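Local structure of acetylxylan esterase / glucomannan deacetylase (Cellvibrio japonicus, 2WAA) at residues 172-177 with 332-337; 178-183 with 222-227. The protein removes acetyl groups from acetylated xylan and glucomannan during the breakdown of plant cell wall polysaccharides. All coordinates share one frame; numbering follows the deposited sequence.

Read from the N terminus, the chain leaves helix 167-174 and turns within two residues into strand 177-183, so the first segments of both interactions are continuous. Interaction 2 closes the shorter loop, bringing the residues just before strand 228-231 over strand 177-183, an outermost strand of the parallel sheet. Interaction 1 closes a much longer loop when the C-terminal helix 319-337 reaches the end of helix 167-174. The loop of interaction 1 encloses that of interaction 2, and the two do not cross. They also touch directly: CB of Ala172 lies 3.5 Å from CB of Val179, and Met337 meets the backbone of Asp227. Together they tie two helices, the sheet and a connecting loop.

Interaction 1: 172-177 with 332-337; sequences AKALDA and QLRQIM
Leu175 lies between Leu333 and Arg334 of the C-terminal helix and gives one methyl group to each. Its CD1 meets CD1 of Leu333 at 4.0 Å, the two leucine side chains crossing at about a right angle, and the same methyl also comes close to CB of Leu333. CD2 turns to Arg334 instead, where it sits 3.8 Å above one face of the guanidinium, offset toward the rim near NH1. The arginine and leucine side chains run past each other in opposite directions, and CD2 also packs against CG of Arg334, 3.9 Å away. Extended from CG to NE (chi3 -179°), the arginine spans the gap between the two segments, where the nearest CA atoms, those of Leu175 and Arg334, remain 7.8 Å apart. Its NH2 reaches the carbonyl O of Ala174 at 3.0 Å, but the N-H...O angle of 134° makes this a weak hydrogen bond, with the carbonyl O lying oblique to the guanidinium plane. NH1 has its stronger partner in the carbonyl O of Trp339, just beyond the helix.

The carbonyl of Ala174 belongs to the last turn of helix 167-174, which closes in a Schellman motif. Asp176, with positive phi (50°), is its C-prime residue; the motif is made by the hydrogen bonds of N of Ala177 to O of Ala172 (2.9 Å) and N of Asp176 to O of Lys173 (3.0 Å). This turn leads into strand 177-183 of the parallel sheet in the SGNH (GDSL-like) hydrolase fold. Both helices pack against that sheet: Ala172 and Leu175, at the end of helix 167-174, rest on Ile135 of strand 133-139, whereas Leu333 reaches Leu228 and Ile230 of strand 228-231 and Val269 of strand 267-270. Trp339 also packs against Leu175.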
loop_
_atom_site.group_PDB
_atom_site.type_symbol
_atom_site.label_atom_id
_atom_site.label_comp_id
_atom_site.label_asym_id
_atom_site.label_seq_id
_atom_site.Cartn_x
_atom_site.Cartn_y
_atom_site.Cartn_z
ATOM N N ALA A 172 -8.800 -3.614 -5.189
ATOM C CA ALA A 172 -9.481 -2.330 -4.908
ATOM C C ALA A 172 -10.055 -1.721 -6.182
ATOM O O ALA A 172 -11.208 -1.256 -6.163
ATOM C CB ALA A 172 -8.544 -1.341 -4.222
ATOM N N LYS A 173 -9.277 -1.729 -7.247
ATOM C CA LYS A 173 -9.747 -1.216 -8.562
ATOM C C LYS A 173 -10.970 -2.010 -9.052
ATOM O O LYS A 173 -12.025 -1.434 -9.368
ATOM C CB LYS A 173 -8.635 -1.298 -9.612
ATOM C CG LYS A 173 -9.044 -0.767 -10.982
ATOM C CD LYS A 173 -7.861 -0.969 -11.915
ATOM C CE LYS A 173 -7.963 -0.068 -13.151
ATOM N NZ LYS A 173 -8.750 -0.802 -14.173
ATOM N N ALA A 174 -10.868 -3.336 -9.057
ATOM C CA ALA A 174 -12.054 -4.154 -9.393
ATOM C C ALA A 174 -13.295 -3.847 -8.523
ATOM O O ALA A 174 -14.453 -3.859 -9.019
ATOM C CB ALA A 174 -11.672 -5.661 -9.388
ATOM N N LEU A 175 -13.098 -3.516 -7.237
ATOM C CA LEU A 175 -14.202 -3.253 -6.346
ATOM C C LEU A 175 -14.610 -1.764 -6.298
ATOM O O LEU A 175 -15.399 -1.393 -5.430
ATOM C CB LEU A 175 -13.858 -3.693 -4.906
ATOM C CG LEU A 175 -13.603 -5.191 -4.757
ATOM C CD1 LEU A 175 -13.113 -5.516 -3.369
ATOM C CD2 LEU A 175 -14.888 -5.925 -5.106
ATOM N N ASP A 176 -14.042 -0.957 -7.192
ATOM C CA ASP A 176 -14.298 0.514 -7.236
ATOM C C ASP A 176 -14.111 1.130 -5.859
ATOM O O ASP A 176 -15.003 1.790 -5.305
ATOM C CB ASP A 176 -15.728 0.803 -7.723
ATOM C CG ASP A 176 -15.933 2.276 -8.122
ATOM O OD1 ASP A 176 -14.943 2.998 -8.405
ATOM O OD2 ASP A 176 -17.095 2.687 -8.163
ATOM N N ALA A 177 -12.929 0.884 -5.292
ATOM C CA ALA A 177 -12.658 1.277 -3.925
ATOM C C ALA A 177 -11.329 1.983 -3.803
ATOM O O ALA A 177 -10.396 1.770 -4.594
ATOM C CB ALA A 177 -12.677 0.062 -2.976
ATOM N N GLN A 332 -14.823 -13.439 -3.617
ATOM C CA GLN A 332 -15.116 -13.732 -2.244
ATOM C C GLN A 332 -15.429 -12.440 -1.481
ATOM O O GLN A 332 -16.374 -12.416 -0.683
ATOM C CB GLN A 332 -13.952 -14.468 -1.591
ATOM C CG GLN A 332 -13.651 -15.829 -2.243
ATOM C CD GLN A 332 -12.473 -16.522 -1.536
ATOM O OE1 GLN A 332 -12.613 -17.022 -0.408
ATOM N NE2 GLN A 332 -11.311 -16.536 -2.190
ATOM N N LEU A 333 -14.631 -11.377 -1.714
ATOM C CA LEU A 333 -14.903 -10.077 -1.131
ATOM C C LEU A 333 -16.278 -9.533 -1.567
ATOM O O LEU A 333 -17.002 -8.903 -0.753
ATOM C CB LEU A 333 -13.803 -9.097 -1.501
ATOM C CG LEU A 333 -12.441 -9.510 -0.970
ATOM C CD1 LEU A 333 -11.381 -8.404 -1.259
ATOM C CD2 LEU A 333 -12.476 -9.770 0.566
ATOM N N ARG A 334 -16.644 -9.752 -2.817
ATOM C CA ARG A 334 -18.000 -9.286 -3.211
ATOM C C ARG A 334 -19.090 -9.922 -2.330
ATOM O O ARG A 334 -20.078 -9.252 -1.947
ATOM C CB ARG A 334 -18.312 -9.580 -4.684
ATOM C CG ARG A 334 -17.363 -8.883 -5.664
ATOM C CD ARG A 334 -17.958 -8.829 -7.072
ATOM N NE ARG A 334 -17.037 -8.182 -8.022
ATOM C CZ ARG A 334 -16.968 -6.869 -8.238
ATOM N NH1 ARG A 334 -17.769 -6.041 -7.564
ATOM N NH2 ARG A 334 -16.092 -6.390 -9.124
ATOM N N GLN A 335 -18.957 -11.223 -2.037
ATOM C CA GLN A 335 -19.982 -11.939 -1.280
ATOM C C GLN A 335 -19.963 -11.459 0.157
ATOM O O GLN A 335 -21.011 -11.324 0.788
ATOM C CB GLN A 335 -19.735 -13.470 -1.315
ATOM C CG GLN A 335 -20.130 -14.165 -2.611
ATOM C CD GLN A 335 -19.534 -15.575 -2.759
ATOM O OE1 GLN A 335 -18.367 -15.785 -2.465
ATOM N NE2 GLN A 335 -20.329 -16.526 -3.247
ATOM N N ILE A 336 -18.752 -11.261 0.693
ATOM C CA ILE A 336 -18.605 -10.885 2.084
ATOM C C ILE A 336 -19.159 -9.453 2.281
ATOM O O ILE A 336 -19.796 -9.176 3.297
ATOM C CB ILE A 336 -17.134 -10.982 2.533
ATOM C CG1 ILE A 336 -16.720 -12.462 2.734
ATOM C CG2 ILE A 336 -16.913 -10.285 3.877
ATOM C CD1 ILE A 336 -15.212 -12.677 2.604
ATOM N N MET A 337 -18.905 -8.575 1.309
ATOM C CA MET A 337 -19.250 -7.130 1.467
ATOM C C MET A 337 -20.611 -6.815 0.840
ATOM O O MET A 337 -21.129 -5.684 0.964
ATOM C CB MET A 337 -18.203 -6.268 0.764
ATOM C CG MET A 337 -16.800 -6.237 1.442
ATOM S SD MET A 337 -16.815 -5.967 3.199
ATOM C CE MET A 337 -17.351 -4.275 3.334
#

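Interaction 2: 178-183 with 222-227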
loop_
_atom_site.group_PDB
_atom_site.type_symbol
_atom_site.label_atom_id
_atom_site.label_comp_id
_atom_site.label_asym_id
_atom_site.label_seq_id
_atom_site.Cartn_x
_atom_site.Cartn_y
_atom_site.Cartn_z
ATOM N N GLN A 178 -11.244 2.852 -2.795
ATOM C CA GLN A 178 -9.928 3.342 -2.378
ATOM C C GLN A 178 -9.165 2.221 -1.711
ATOM O O GLN A 178 -9.767 1.263 -1.224
ATOM C CB GLN A 178 -10.103 4.458 -1.349
ATOM C CG GLN A 178 -10.825 5.693 -1.872
ATOM C CD GLN A 178 -10.842 6.730 -0.792
ATOM O OE1 GLN A 178 -9.802 6.942 -0.151
ATOM N NE2 GLN A 178 -11.965 7.422 -0.590
ATOM N N VAL A 179 -7.840 2.353 -1.620
ATOM C CA VAL A 179 -7.099 1.386 -0.843
ATOM C C VAL A 179 -5.942 2.066 -0.134
ATOM O O VAL A 179 -5.284 2.961 -0.695
ATOM C CB VAL A 179 -6.574 0.240 -1.762
ATOM C CG1 VAL A 179 -5.559 0.809 -2.820
ATOM C CG2 VAL A 179 -5.959 -0.889 -0.936
ATOM N N GLN A 180 -5.692 1.674 1.108
ATOM C CA GLN A 180 -4.362 1.912 1.725
ATOM C C GLN A 180 -3.675 0.564 1.911
ATOM O O GLN A 180 -4.319 -0.429 2.305
ATOM C CB GLN A 180 -4.496 2.555 3.090
ATOM C CG GLN A 180 -5.082 3.955 3.043
ATOM C CD GLN A 180 -4.771 4.691 4.336
ATOM O OE1 GLN A 180 -4.466 4.075 5.389
ATOM N NE2 GLN A 180 -4.838 6.009 4.270
ATOM N N LEU A 181 -2.385 0.530 1.598
ATOM C CA LEU A 181 -1.550 -0.641 1.874
ATOM C C LEU A 181 -0.721 -0.323 3.142
ATOM O O LEU A 181 -0.034 0.737 3.202
ATOM C CB LEU A 181 -0.616 -0.895 0.691
ATOM C CG LEU A 181 -1.293 -1.035 -0.668
ATOM C CD1 LEU A 181 -0.230 -1.323 -1.752
ATOM C CD2 LEU A 181 -2.417 -2.145 -0.699
ATOM N N VAL A 182 -0.813 -1.172 4.171
ATOM C CA VAL A 182 -0.054 -0.944 5.419
ATOM C C VAL A 182 0.659 -2.271 5.631
ATOM O O VAL A 182 0.080 -3.222 6.145
ATOM C CB VAL A 182 -0.984 -0.544 6.595
ATOM C CG1 VAL A 182 -0.228 -0.556 7.960
ATOM C CG2 VAL A 182 -1.538 0.867 6.337
ATOM N N CYS A 183 1.899 -2.333 5.165
ATOM C CA CYS A 183 2.607 -3.605 5.012
ATOM C C CYS A 183 4.091 -3.299 5.168
ATOM O O CYS A 183 4.533 -2.156 4.957
ATOM C CB CYS A 183 2.303 -4.230 3.654
ATOM S SG CYS A 183 2.487 -3.000 2.286
ATOM N N HIS A 222 -8.931 8.317 12.326
ATOM C CA HIS A 222 -10.053 9.106 11.864
ATOM C C HIS A 222 -9.765 9.567 10.439
ATOM O O HIS A 222 -10.659 9.955 9.701
ATOM C CB HIS A 222 -10.226 10.321 12.794
ATOM C CG HIS A 222 -11.422 11.166 12.459
ATOM N ND1 HIS A 222 -11.375 12.205 11.546
ATOM C CD2 HIS A 222 -12.704 11.119 12.908
ATOM C CE1 HIS A 222 -12.576 12.754 11.440
ATOM N NE2 HIS A 222 -13.400 12.118 12.257
ATOM N N ARG A 223 -8.495 9.533 10.048
ATOM C CA ARG A 223 -8.119 10.014 8.715
ATOM C C ARG A 223 -8.419 8.986 7.618
ATOM O O ARG A 223 -8.347 9.321 6.434
ATOM C CB ARG A 223 -6.609 10.356 8.649
ATOM C CG ARG A 223 -6.153 11.496 9.617
ATOM C CD ARG A 223 -4.584 11.650 9.603
ATOM N NE ARG A 223 -4.123 12.169 8.312
ATOM C CZ ARG A 223 -2.848 12.226 7.937
ATOM N NH1 ARG A 223 -1.885 11.846 8.773
ATOM N NH2 ARG A 223 -2.545 12.731 6.743
ATOM N N TYR A 224 -8.655 7.724 7.988
ATOM C CA TYR A 224 -9.093 6.730 6.976
ATOM C C TYR A 224 -9.884 5.629 7.676
ATOM O O TYR A 224 -9.307 4.835 8.421
ATOM C CB TYR A 224 -7.865 6.124 6.279
ATOM C CG TYR A 224 -8.185 5.260 5.078
ATOM C CD1 TYR A 224 -8.557 5.826 3.864
ATOM C CD2 TYR A 224 -8.135 3.874 5.162
ATOM C CE1 TYR A 224 -8.869 5.043 2.742
ATOM C CE2 TYR A 224 -8.436 3.061 4.021
ATOM C CZ TYR A 224 -8.793 3.666 2.833
ATOM O OH TYR A 224 -9.050 2.914 1.706
ATOM N N GLN A 225 -11.200 5.633 7.500
ATOM C CA GLN A 225 -12.049 4.621 8.156
ATOM C C GLN A 225 -12.524 3.675 7.054
ATOM O O GLN A 225 -13.410 4.023 6.253
ATOM C CB GLN A 225 -13.231 5.276 8.901
ATOM C CG GLN A 225 -12.804 5.817 10.288
ATOM C CD GLN A 225 -12.425 4.702 11.270
ATOM O OE1 GLN A 225 -12.313 3.537 10.891
ATOM N NE2 GLN A 225 -12.226 5.066 12.543
ATOM N N PRO A 226 -11.894 2.493 6.964
ATOM C CA PRO A 226 -12.208 1.573 5.876
ATOM C C PRO A 226 -13.501 0.805 6.106
ATOM O O PRO A 226 -13.886 0.562 7.273
ATOM C CB PRO A 226 -11.024 0.605 5.887
ATOM C CG PRO A 226 -10.656 0.531 7.429
ATOM C CD PRO A 226 -10.829 1.976 7.860
ATOM N N ASP A 227 -14.157 0.468 5.002
ATOM C CA ASP A 227 -15.332 -0.402 5.000
ATOM C C ASP A 227 -14.877 -1.856 5.087
ATOM O O ASP A 227 -15.571 -2.695 5.646
ATOM C CB ASP A 227 -16.033 -0.238 3.679
ATOM C CG ASP A 227 -16.583 1.157 3.501
ATOM O OD1 ASP A 227 -17.382 1.558 4.352
ATOM O OD2 ASP A 227 -16.194 1.838 2.529
#
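Residues 178-183 form most of strand 177-183, an outermost strand of the parallel sheet in the SGNH (GDSL-like) hydrolase fold, and residues 222-227 pass from a short 3-10 turn into an extended loop leading to strand 228-231. The backbones stay well apart: the closest CA atoms, those of Val179 and Pro226, are 8.4 Å apart, and those of Gln180 and Tyr224, whose side chains meet, 8.6 Å. The tyrosine side chain fills much of the interval. Its CG is anti to the backbone N (chi1 -171°), which sends the ring toward the strand. Gln180 lies along one face: its amide is stacked nearly parallel to the ring, the planes 2° apart, with NE2 3.5 Å from CG of Tyr224. Nearer the strand, CG of Gln180 sits over the middle of the ring in a CH-pi contact, 3.6 Å from the centroid. The amide of Gln178 is turned 61° from the ring plane, and its NE2 is held by the carbonyl of Pro131. The buried phenol OH forms a hydrogen bond with the carbonyl O of Ile135 on the adjacent strand 133-139, linking the loop to a second strand. Although O of Gln178 is 3.4 Å from OH of Tyr224, the angle is too poor for a hydrogen bond. At the ring edge, OE1 of Gln178 lies in the ring plane, 3.6 Å from CE1 of Tyr224.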